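Local coordinates for enoyl-acyl carrier protein reductase (Uncultured bacterium, PDB 6KIA) that probably reduces the enoyl group carried on acyl carrier protein with NADH, and is linked to resistance against the antibacterial agent triclosan, at residues A[158-166]-A[204-213]; A[246-257]-A[305-316]. One frame throughout, in Å; residues are numbered along the deposited sequence.

Contact 1. Residues A[158-166]-A[204-213]; sequences AHTMAGGIP and NFDEVTANTF. With NAI (1,4-dihydronicotinamide adenine dinucleotide), chain D.
H159 and T212 show how a strand end can be pinned to a helix: NE2 of H159 donates a hydrogen bond to OG1 of T212 at 2.8 Å, almost straight and in the ring plane. The T212 hydroxyl in turn donates to V208 O (2.6 Å), and this relay fixes the rotation of the imidazole. F213 CB lies over one face of the H159 ring, while the F213 ring turns its edge to that face, the planes 63° apart. This end is the tightly packed one, buried against strands 21-25 and 234-240. A water next to this end lies within hydrogen-bonding distance of both M161 O and T209 O. Further along, V208 CG1, anti to its backbone N (chi1 -179°), reaches G163 N at 3.5 Å, and G163 N donates to T209 OG1, whose stronger partner is Q262. N204 ND2 then holds G164 O at 2.7 Å, and D91 shares the same amide nitrogen. Packing is looser at exposed I165, where CG1 comes no nearer to the helix than the edge of F205 (3.9 Å from CE1). T160 OG1 and A162 N bind ribose oxygens O3B and O4B of the dinucleotide, with V208 CG1 near its adenine: the cofactor-binding loop after a parallel strand, as in Rossmann-type NAD(H) sites.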
loop_
_atom_site.group_PDB
_atom_site.type_symbol
_atom_site.label_atom_id
_atom_site.label_comp_id
_atom_site.label_asym_id
_atom_site.label_seq_id
_atom_site.Cartn_x
_atom_site.Cartn_y
_atom_site.Cartn_z
ATOM N N ALA A 158 -6.739 0.219 -11.479
ATOM C CA ALA A 158 -6.272 0.543 -10.126
ATOM C C ALA A 158 -5.224 -0.477 -9.631
ATOM O O ALA A 158 -5.538 -1.624 -9.290
ATOM C CB ALA A 158 -7.464 0.608 -9.163
ATOM N N HIS A 159 -3.969 -0.050 -9.613
ATOM C CA HIS A 159 -2.851 -0.895 -9.172
ATOM C C HIS A 159 -2.775 -0.888 -7.662
ATOM O O HIS A 159 -2.904 0.166 -7.058
ATOM C CB HIS A 159 -1.566 -0.361 -9.802
ATOM C CG HIS A 159 -0.310 -1.044 -9.368
ATOM N ND1 HIS A 159 0.343 -0.716 -8.197
ATOM C CD2 HIS A 159 0.476 -1.954 -9.995
ATOM C CE1 HIS A 159 1.442 -1.441 -8.093
ATOM N NE2 HIS A 159 1.549 -2.197 -9.172
ATOM N N THR A 160 -2.563 -2.054 -7.050
ATOM C CA THR A 160 -2.476 -2.125 -5.587
ATOM C C THR A 160 -1.271 -2.925 -5.134
ATOM O O THR A 160 -1.045 -3.072 -3.934
ATOM C CB THR A 160 -3.722 -2.799 -4.947
ATOM O OG1 THR A 160 -3.736 -4.184 -5.318
ATOM C CG2 THR A 160 -5.026 -2.120 -5.370
ATOM N N MET A 161 -0.515 -3.493 -6.075
ATOM C CA MET A 161 0.463 -4.520 -5.722
ATOM C C MET A 161 1.646 -3.976 -4.960
ATOM O O MET A 161 2.261 -2.998 -5.371
ATOM C CB MET A 161 0.984 -5.224 -6.983
ATOM C CG MET A 161 -0.104 -5.888 -7.784
ATOM S SD MET A 161 0.520 -6.688 -9.265
ATOM C CE MET A 161 -0.944 -7.565 -9.836
ATOM N N ALA A 162 1.965 -4.658 -3.870
ATOM C CA ALA A 162 3.175 -4.410 -3.091
ATOM C C ALA A 162 3.532 -5.707 -2.388
ATOM O O ALA A 162 2.649 -6.418 -1.924
ATOM C CB ALA A 162 2.961 -3.273 -2.062
ATOM N N GLY A 163 4.820 -6.008 -2.281
ATOM C CA GLY A 163 5.246 -7.220 -1.590
ATOM C C GLY A 163 6.574 -7.710 -2.117
ATOM O O GLY A 163 7.371 -6.909 -2.589
ATOM N N GLY A 164 6.814 -9.020 -2.037
ATOM C CA GLY A 164 8.039 -9.600 -2.555
ATOM C C GLY A 164 8.882 -10.235 -1.462
ATOM O O GLY A 164 10.041 -10.569 -1.683
ATOM N N ILE A 165 8.305 -10.380 -0.273
ATOM C CA ILE A 165 8.997 -11.075 0.813
ATOM C C ILE A 165 9.049 -12.567 0.528
ATOM O O ILE A 165 8.008 -13.192 0.321
ATOM C CB ILE A 165 8.307 -10.854 2.164
ATOM C CG1 ILE A 165 8.263 -9.367 2.515
ATOM C CG2 ILE A 165 9.010 -11.651 3.258
ATOM C CD1 ILE A 165 7.390 -9.055 3.715
ATOM N N PRO A 166 10.261 -13.140 0.496
ATOM C CA PRO A 166 10.467 -14.579 0.285
ATOM C C PRO A 166 9.935 -15.420 1.435
ATOM O O PRO A 166 9.968 -14.976 2.588
ATOM C CB PRO A 166 11.992 -14.715 0.187
ATOM C CG PRO A 166 12.490 -13.334 -0.107
ATOM C CD PRO A 166 11.538 -12.416 0.600
ATOM N N ASN A 204 13.363 -7.966 -5.416
ATOM C CA ASN A 204 12.003 -8.487 -5.513
ATOM C C ASN A 204 10.964 -7.401 -5.230
ATOM O O ASN A 204 9.921 -7.345 -5.887
ATOM C CB ASN A 204 11.808 -9.661 -4.554
ATOM C CG ASN A 204 10.910 -10.742 -5.134
ATOM O OD1 ASN A 204 10.826 -10.919 -6.358
ATOM N ND2 ASN A 204 10.231 -11.466 -4.263
ATOM N N PHE A 205 11.266 -6.525 -4.270
ATOM C CA PHE A 205 10.400 -5.385 -3.951
ATOM C C PHE A 205 10.247 -4.496 -5.185
ATOM O O PHE A 205 9.133 -4.086 -5.532
ATOM C CB PHE A 205 10.962 -4.525 -2.800
ATOM C CG PHE A 205 10.793 -5.110 -1.407
ATOM C CD1 PHE A 205 10.275 -6.375 -1.198
ATOM C CD2 PHE A 205 11.181 -4.354 -0.296
ATOM C CE1 PHE A 205 10.148 -6.879 0.115
ATOM C CE2 PHE A 205 11.058 -4.849 1.017
ATOM C CZ PHE A 205 10.542 -6.108 1.212
ATOM N N ASP A 206 11.357 -4.180 -5.854
ATOM C CA ASP A 206 11.241 -3.373 -7.071
ATOM C C ASP A 206 10.308 -4.057 -8.059
ATOM O O ASP A 206 9.465 -3.389 -8.680
ATOM C CB ASP A 206 12.596 -3.138 -7.738
ATOM C CG ASP A 206 13.346 -1.940 -7.184
ATOM O OD1 ASP A 206 12.828 -1.222 -6.299
ATOM O OD2 ASP A 206 14.489 -1.716 -7.647
ATOM N N GLU A 207 10.431 -5.378 -8.206
ATOM C CA GLU A 207 9.583 -6.062 -9.194
ATOM C C GLU A 207 8.084 -5.996 -8.835
ATOM O O GLU A 207 7.233 -5.639 -9.680
ATOM C CB GLU A 207 9.993 -7.531 -9.352
ATOM C CG GLU A 207 11.294 -7.787 -10.093
ATOM C CD GLU A 207 11.435 -7.005 -11.386
ATOM O OE1 GLU A 207 10.408 -6.738 -12.056
ATOM O OE2 GLU A 207 12.590 -6.717 -11.772
ATOM N N VAL A 208 7.756 -6.345 -7.598
ATOM C CA VAL A 208 6.354 -6.448 -7.173
ATOM C C VAL A 208 5.679 -5.093 -6.943
ATOM O O VAL A 208 4.549 -4.865 -7.379
ATOM C CB VAL A 208 6.222 -7.275 -5.856
ATOM C CG1 VAL A 208 4.749 -7.382 -5.445
ATOM C CG2 VAL A 208 6.875 -8.680 -6.008
ATOM N N THR A 209 6.369 -4.214 -6.228
ATOM C CA THR A 209 5.817 -2.953 -5.754
ATOM C C THR A 209 5.881 -1.864 -6.810
ATOM O O THR A 209 5.031 -0.971 -6.839
ATOM C CB THR A 209 6.568 -2.517 -4.480
ATOM O OG1 THR A 209 6.426 -3.568 -3.514
ATOM C CG2 THR A 209 6.053 -1.194 -3.915
ATOM N N ALA A 210 6.859 -1.954 -7.711
ATOM C CA ALA A 210 7.048 -0.879 -8.684
ATOM C C ALA A 210 6.869 -1.318 -10.134
ATOM O O ALA A 210 6.012 -0.783 -10.852
ATOM C CB ALA A 210 8.440 -0.241 -8.493
ATOM N N ASN A 211 7.672 -2.274 -10.587
ATOM C CA ASN A 211 7.673 -2.617 -12.007
ATOM C C ASN A 211 6.358 -3.202 -12.535
ATOM O O ASN A 211 6.049 -3.059 -13.710
ATOM C CB ASN A 211 8.827 -3.566 -12.292
ATOM C CG ASN A 211 10.171 -2.895 -12.078
ATOM O OD1 ASN A 211 10.268 -1.667 -12.098
ATOM N ND2 ASN A 211 11.210 -3.693 -11.863
ATOM N N THR A 212 5.581 -3.838 -11.664
ATOM C CA THR A 212 4.234 -4.277 -12.013
ATOM C C THR A 212 3.350 -3.127 -12.548
ATOM O O THR A 212 2.481 -3.368 -13.384
ATOM C CB THR A 212 3.526 -4.895 -10.799
ATOM O OG1 THR A 212 3.645 -4.001 -9.683
ATOM C CG2 THR A 212 4.176 -6.217 -10.418
ATOM N N PHE A 213 3.540 -1.900 -12.046
ATOM C CA PHE A 213 2.798 -0.737 -12.549
ATOM C C PHE A 213 3.192 -0.434 -13.976
ATOM O O PHE A 213 2.343 -0.109 -14.807
ATOM C CB PHE A 213 3.040 0.478 -11.651
ATOM C CG PHE A 213 2.070 1.613 -11.842
ATOM C CD1 PHE A 213 0.687 1.399 -11.885
ATOM C CD2 PHE A 213 2.535 2.915 -11.847
ATOM C CE1 PHE A 213 -0.203 2.476 -12.003
ATOM C CE2 PHE A 213 1.656 3.989 -11.974
ATOM C CZ PHE A 213 0.283 3.770 -12.039
HETATM P PA NAI D . -3.158 -5.669 1.296
HETATM O O1A NAI D . -4.650 -5.718 1.417
HETATM O O2A NAI D . -2.383 -6.843 1.860
HETATM O O5B NAI D . -2.823 -5.433 -0.240
HETATM C C5B NAI D . -1.628 -5.954 -0.786
HETATM C C4B NAI D . -1.900 -5.955 -2.322
HETATM O O4B NAI D . -0.559 -6.390 -2.970
HETATM C C3B NAI D . -2.796 -6.807 -2.673
HETATM O O3B NAI D . -3.678 -6.285 -3.750
HETATM C C2B NAI D . -1.944 -8.116 -3.217
HETATM O O2B NAI D . -2.820 -8.956 -4.056
HETATM C C1B NAI D . -0.950 -7.588 -3.842
HETATM N N9A NAI D . 0.255 -8.440 -3.769
HETATM C C8A NAI D . 1.075 -8.834 -2.779
HETATM N N7A NAI D . 2.011 -9.621 -3.306
HETATM C C5A NAI D . 1.775 -9.710 -4.637
HETATM C C6A NAI D . 2.487 -10.425 -5.588
HETATM N N6A NAI D . 3.649 -11.268 -5.529
HETATM N N1A NAI D . 2.067 -10.375 -6.864
HETATM C C2A NAI D . 0.958 -9.643 -7.198
HETATM N N3A NAI D . 0.251 -8.928 -6.245
HETATM C C4A NAI D . 0.683 -8.983 -4.946
HETATM O O3 NAI D . -2.541 -4.337 2.060
HETATM P PN NAI D . -2.596 -2.785 1.624
HETATM O O1N NAI D . -4.015 -2.342 1.444
HETATM O O2N NAI D . -1.870 -2.079 2.758
HETATM O O5D NAI D . -1.784 -2.650 0.257
HETATM C C5D NAI D . -2.373 -2.086 -0.903
HETATM C C4D NAI D . -1.458 -0.935 -1.380
HETATM O O4D NAI D . -1.532 0.051 -0.508
HETATM C C3D NAI D . 0.005 -1.373 -1.381
HETATM O O3D NAI D . 0.653 -1.025 -2.558
HETATM C C2D NAI D . 0.575 -0.534 -0.217
HETATM O O2D NAI D . 2.036 -0.437 -0.361
HETATM C C1D NAI D . -0.064 0.603 -0.306
HETATM N N1N NAI D . -0.023 1.400 0.920
HETATM C C2N NAI D . -0.217 0.837 2.164
HETATM C C3N NAI D . -0.107 1.631 3.313
HETATM C C7N NAI D . -0.352 1.046 4.703
HETATM O O7N NAI D . 0.041 1.633 5.708
HETATM N N7N NAI D . -1.051 -0.184 4.815
HETATM C C4N NAI D . 0.171 2.988 3.235
HETATM C C5N NAI D . 0.315 3.559 1.965
HETATM C C6N NAI D . 0.221 2.760 0.820
HETATM O O HOH W 1 3.002 -0.416 -5.169
#

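Contact 2. Residues A[246-257]-A[305-316]; sequences ILIDDKYQWQTY and SLFPLLKALKKE
L247 lies against A312 and K315 of helix 309-315, and Y252, on the partner strand of the hairpin, meets the same two residues. L247 leaves the strand with CB directed at the helix; CG stands anti to the carbonyl carbon (chi1 -80°), and from there its two methyls part, each to its own place. CD1 lands on the backbone at A312 N (3.5 Å) and beside K311 CB; CD2 meets K315 CD and also sits over the centre of the Y252 ring, 3.8 Å above its plane. The phenol runs past the K315 chain in the opposite direction, with A312 CB at its edge. Its hydroxyl donates to E316 OE2 at 2.6 Å, on the anti lone pair, just where the chain leaves the helix. At the exposed turn K315 NZ makes a weak salt bridge to D250 OD1 (3.4 Å). At the other end S305 OG donates to Q255 OE1 at 2.7 Å, in the carbonyl plane and on a lone pair, while Q255 NE2 is held by E290 and T244 O. Between them I246 CD1 touches P308 CG, and a water accepts from L247 N and donates, weakly, to P308 O. Strand 246-248 and the helix cross at 91°, a two-stranded antiparallel hairpin with a type I' turn laid across a short helix.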
loop_
_atom_site.group_PDB
_atom_site.type_symbol
_atom_site.label_atom_id
_atom_site.label_comp_id
_atom_site.label_asym_id
_atom_site.label_seq_id
_atom_site.Cartn_x
_atom_site.Cartn_y
_atom_site.Cartn_z
ATOM N N ILE A 246 0.828 14.999 9.081
ATOM C CA ILE A 246 -0.093 14.835 10.184
ATOM C C ILE A 246 0.051 16.036 11.120
ATOM O O ILE A 246 1.069 16.713 11.068
ATOM C CB ILE A 246 0.172 13.518 10.938
ATOM C CG1 ILE A 246 1.455 13.603 11.799
ATOM C CG2 ILE A 246 0.190 12.318 9.973
ATOM C CD1 ILE A 246 1.782 12.301 12.549
ATOM N N LEU A 247 -0.937 16.266 11.981
ATOM C CA LEU A 247 -0.896 17.393 12.915
ATOM C C LEU A 247 0.183 17.229 13.991
ATOM O O LEU A 247 0.087 16.366 14.859
ATOM C CB LEU A 247 -2.245 17.550 13.597
ATOM C CG LEU A 247 -3.218 18.271 12.668
ATOM C CD1 LEU A 247 -4.633 18.273 13.232
ATOM C CD2 LEU A 247 -2.765 19.701 12.443
ATOM N N ILE A 248 1.199 18.080 13.903
ATOM C CA ILE A 248 2.261 18.213 14.909
ATOM C C ILE A 248 2.301 19.707 15.254
ATOM O O ILE A 248 2.449 20.559 14.360
ATOM C CB ILE A 248 3.625 17.694 14.374
ATOM C CG1 ILE A 248 3.517 16.192 14.069
ATOM C CG2 ILE A 248 4.742 17.941 15.409
ATOM C CD1 ILE A 248 4.701 15.572 13.318
ATOM N N ASP A 249 2.070 20.026 16.528
ATOM C CA ASP A 249 2.049 21.414 16.980
ATOM C C ASP A 249 1.006 22.226 16.189
ATOM O O ASP A 249 1.274 23.344 15.749
ATOM C CB ASP A 249 3.452 22.018 16.837
ATOM C CG ASP A 249 3.664 23.242 17.707
ATOM O OD1 ASP A 249 2.913 23.419 18.693
ATOM O OD2 ASP A 249 4.601 24.015 17.410
ATOM N N ASP A 250 -0.175 21.636 16.007
ATOM C CA ASP A 250 -1.298 22.254 15.287
ATOM C C ASP A 250 -0.956 22.688 13.855
ATOM O O ASP A 250 -1.599 23.572 13.297
ATOM C CB ASP A 250 -1.857 23.445 16.080
ATOM C CG ASP A 250 -3.297 23.778 15.698
ATOM O OD1 ASP A 250 -4.081 22.842 15.423
ATOM O OD2 ASP A 250 -3.643 24.979 15.674
ATOM N N LYS A 251 0.031 22.033 13.255
ATOM C CA LYS A 251 0.377 22.281 11.851
ATOM C C LYS A 251 0.494 20.941 11.138
ATOM O O LYS A 251 0.947 19.979 11.730
ATOM C CB LYS A 251 1.700 23.037 11.713
ATOM C CG LYS A 251 1.716 24.442 12.260
ATOM C CD LYS A 251 3.112 25.027 12.098
ATOM C CE LYS A 251 4.163 24.096 12.686
ATOM N NZ LYS A 251 5.544 24.513 12.336
ATOM N N TYR A 252 0.062 20.852 9.882
ATOM C CA TYR A 252 0.275 19.599 9.168
ATOM C C TYR A 252 1.729 19.502 8.717
ATOM O O TYR A 252 2.191 20.313 7.912
ATOM C CB TYR A 252 -0.683 19.481 7.983
ATOM C CG TYR A 252 -2.122 19.324 8.397
ATOM C CD1 TYR A 252 -2.618 18.089 8.813
ATOM C CD2 TYR A 252 -2.994 20.405 8.367
ATOM C CE1 TYR A 252 -3.935 17.938 9.173
ATOM C CE2 TYR A 252 -4.306 20.261 8.715
ATOM C CZ TYR A 252 -4.778 19.037 9.135
ATOM O OH TYR A 252 -6.097 18.910 9.503
ATOM N N GLN A 253 2.448 18.516 9.257
ATOM C CA GLN A 253 3.873 18.329 8.982
ATOM C C GLN A 253 4.165 16.919 8.496
ATOM O O GLN A 253 3.642 15.937 9.050
ATOM C CB GLN A 253 4.721 18.624 10.225
ATOM C CG GLN A 253 4.341 19.939 10.910
ATOM C CD GLN A 253 5.439 20.451 11.842
ATOM O OE1 GLN A 253 6.617 20.475 11.480
ATOM N NE2 GLN A 253 5.059 20.828 13.053
ATOM N N TRP A 254 5.001 16.833 7.465
ATOM C CA TRP A 254 5.389 15.552 6.909
ATOM C C TRP A 254 6.167 14.750 7.927
ATOM O O TRP A 254 7.054 15.274 8.614
ATOM C CB TRP A 254 6.231 15.724 5.649
ATOM C CG TRP A 254 6.619 14.422 5.031
ATOM C CD1 TRP A 254 5.897 13.715 4.119
ATOM C CD2 TRP A 254 7.820 13.665 5.267
ATOM N NE1 TRP A 254 6.565 12.568 3.769
ATOM C CE2 TRP A 254 7.745 12.507 4.460
ATOM C CE3 TRP A 254 8.944 13.849 6.088
ATOM C CZ2 TRP A 254 8.743 11.536 4.443
ATOM C CZ3 TRP A 254 9.952 12.884 6.053
ATOM C CH2 TRP A 254 9.841 11.747 5.243
ATOM N N GLN A 255 5.815 13.475 8.033
ATOM C CA GLN A 255 6.583 12.557 8.841
ATOM C C GLN A 255 6.450 11.188 8.193
ATOM O O GLN A 255 5.819 11.060 7.134
ATOM C CB GLN A 255 6.096 12.569 10.294
ATOM C CG GLN A 255 4.591 12.378 10.469
ATOM C CD GLN A 255 4.171 10.918 10.330
ATOM O OE1 GLN A 255 4.463 10.084 11.195
ATOM N NE2 GLN A 255 3.504 10.601 9.219
ATOM N N THR A 256 7.033 10.176 8.809
ATOM C CA THR A 256 7.047 8.825 8.230
ATOM C C THR A 256 7.239 7.775 9.312
ATOM O O THR A 256 7.776 8.073 10.372
ATOM C CB THR A 256 8.173 8.666 7.189
ATOM O OG1 THR A 256 8.077 7.385 6.547
ATOM C CG2 THR A 256 9.561 8.779 7.868
ATOM N N TYR A 257 6.840 6.541 9.012
ATOM C CA TYR A 257 7.323 5.370 9.726
ATOM C C TYR A 257 8.749 5.083 9.257
ATOM O O TYR A 257 9.031 5.148 8.060
ATOM C CB TYR A 257 6.426 4.155 9.443
ATOM C CG TYR A 257 7.059 2.840 9.863
ATOM C CD1 TYR A 257 6.950 2.389 11.173
ATOM C CD2 TYR A 257 7.765 2.059 8.946
ATOM C CE1 TYR A 257 7.537 1.188 11.577
ATOM C CE2 TYR A 257 8.350 0.873 9.336
ATOM C CZ TYR A 257 8.234 0.432 10.649
ATOM O OH TYR A 257 8.830 -0.766 11.006
ATOM N N SER A 305 1.508 6.922 13.631
ATOM C CA SER A 305 1.294 8.081 12.761
ATOM C C SER A 305 -0.181 8.415 12.563
ATOM O O SER A 305 -0.514 9.535 12.209
ATOM C CB SER A 305 1.946 7.846 11.401
ATOM O OG SER A 305 3.360 7.695 11.534
ATOM N N LEU A 306 -1.055 7.460 12.845
ATOM C CA LEU A 306 -2.464 7.583 12.486
ATOM C C LEU A 306 -3.315 8.311 13.539
ATOM O O LEU A 306 -4.279 8.997 13.193
ATOM C CB LEU A 306 -3.028 6.179 12.219
ATOM C CG LEU A 306 -4.505 6.011 11.859
ATOM C CD1 LEU A 306 -4.840 6.738 10.554
ATOM C CD2 LEU A 306 -4.769 4.514 11.732
ATOM N N PHE A 307 -2.953 8.195 14.816
ATOM C CA PHE A 307 -3.800 8.784 15.875
ATOM C C PHE A 307 -4.143 10.277 15.720
ATOM O O PHE A 307 -5.290 10.677 15.995
ATOM C CB PHE A 307 -3.153 8.546 17.244
ATOM C CG PHE A 307 -3.042 7.096 17.611
ATOM C CD1 PHE A 307 -4.169 6.366 17.955
ATOM C CD2 PHE A 307 -1.809 6.465 17.619
ATOM C CE1 PHE A 307 -4.069 5.011 18.298
ATOM C CE2 PHE A 307 -1.690 5.121 17.976
ATOM C CZ PHE A 307 -2.806 4.391 18.321
ATOM N N PRO A 308 -3.178 11.109 15.264
ATOM C CA PRO A 308 -3.529 12.526 15.118
ATOM C C PRO A 308 -4.608 12.810 14.062
ATOM O O PRO A 308 -5.062 13.952 13.983
ATOM C CB PRO A 308 -2.189 13.179 14.728
ATOM C CG PRO A 308 -1.149 12.251 15.276
ATOM C CD PRO A 308 -1.719 10.888 15.091
ATOM N N LEU A 309 -5.024 11.809 13.285
ATOM C CA LEU A 309 -6.194 12.002 12.403
ATOM C C LEU A 309 -7.391 12.469 13.228
ATOM O O LEU A 309 -8.226 13.244 12.747
ATOM C CB LEU A 309 -6.519 10.708 11.627
ATOM C CG LEU A 309 -7.725 10.795 10.688
ATOM C CD1 LEU A 309 -7.410 11.758 9.522
ATOM C CD2 LEU A 309 -8.140 9.405 10.153
ATOM N N LEU A 310 -7.466 12.025 14.487
ATOM C CA LEU A 310 -8.554 12.491 15.367
ATOM C C LEU A 310 -8.580 14.024 15.487
ATOM O O LEU A 310 -9.644 14.668 15.413
ATOM C CB LEU A 310 -8.441 11.854 16.749
ATOM C CG LEU A 310 -8.933 10.410 16.843
ATOM C CD1 LEU A 310 -8.418 9.697 18.081
ATOM C CD2 LEU A 310 -10.458 10.355 16.772
ATOM N N LYS A 311 -7.401 14.614 15.644
ATOM C CA LYS A 311 -7.318 16.056 15.788
ATOM C C LYS A 311 -7.670 16.729 14.468
ATOM O O LYS A 311 -8.344 17.763 14.445
ATOM C CB LYS A 311 -5.911 16.445 16.259
ATOM C CG LYS A 311 -5.631 16.010 17.674
ATOM C CD LYS A 311 -4.289 16.523 18.151
ATOM C CE LYS A 311 -4.060 16.192 19.609
ATOM N NZ LYS A 311 -5.067 16.877 20.477
ATOM N N ALA A 312 -7.328 16.063 13.364
ATOM C CA ALA A 312 -7.645 16.592 12.039
ATOM C C ALA A 312 -9.144 16.587 11.836
ATOM O O ALA A 312 -9.702 17.534 11.238
ATOM C CB ALA A 312 -6.923 15.771 10.956
ATOM N N LEU A 313 -9.814 15.566 12.372
ATOM C CA LEU A 313 -11.258 15.500 12.175
ATOM C C LEU A 313 -11.892 16.717 12.830
ATOM O O LEU A 313 -12.874 17.263 12.319
ATOM C CB LEU A 313 -11.868 14.226 12.747
ATOM C CG LEU A 313 -11.535 12.934 12.013
ATOM C CD1 LEU A 313 -12.235 11.753 12.655
ATOM C CD2 LEU A 313 -11.842 13.027 10.518
ATOM N N LYS A 314 -11.319 17.162 13.947
ATOM C CA LYS A 314 -11.888 18.318 14.631
ATOM C C LYS A 314 -11.501 19.587 13.911
ATOM O O LYS A 314 -12.317 20.509 13.757
ATOM C CB LYS A 314 -11.395 18.367 16.095
ATOM C CG LYS A 314 -12.054 17.356 17.000
ATOM C CD LYS A 314 -11.976 17.817 18.452
ATOM C CE LYS A 314 -13.049 17.174 19.307
ATOM N NZ LYS A 314 -12.642 17.212 20.740
ATOM N N LYS A 315 -10.277 19.619 13.409
ATOM C CA LYS A 315 -9.728 20.840 12.845
ATOM C C LYS A 315 -10.408 21.210 11.524
ATOM O O LYS A 315 -10.643 22.389 11.221
ATOM C CB LYS A 315 -8.230 20.661 12.626
ATOM C CG LYS A 315 -7.511 21.854 12.049
ATOM C CD LYS A 315 -6.020 21.548 11.902
ATOM C CE LYS A 315 -5.247 22.741 11.373
ATOM N NZ LYS A 315 -5.203 23.826 12.399
ATOM N N GLU A 316 -10.769 20.191 10.753
ATOM C CA GLU A 316 -11.282 20.437 9.416
ATOM C C GLU A 316 -12.796 20.587 9.389
ATOM O O GLU A 316 -13.495 19.861 8.687
ATOM C CB GLU A 316 -10.816 19.309 8.492
ATOM C CG GLU A 316 -9.312 19.246 8.398
ATOM C CD GLU A 316 -8.666 20.534 7.911
ATOM O OE1 GLU A 316 -9.283 21.266 7.105
ATOM O OE2 GLU A 316 -7.519 20.811 8.328
HETATM O O HOH W 2 -3.404 14.806 11.689
#

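Overall arrangement
From the N terminus the chain first builds strands 21-25, 47-56 and 80-83 of the mixed sheet and then reaches strand 155-159, where contact 1 begins. A largely helical excursion of 37 residues, with no strand in it, brings helix 196-219 back to close it, beside the dinucleotide. The chain next adds strand 234-240 to the sheet and turns out into the hairpin of contact 2. Helix 263-278 and strand 283-287 follow before 305-316 returns to that hairpin. The two closures therefore come in series, neither nesting nor crossing, with centres about 29 Å apart. Contact 1 ties the central sheet to a helix at the cofactor; contact 2 joins the peripheral hairpin to the helical C-terminal part, including helix 426-436.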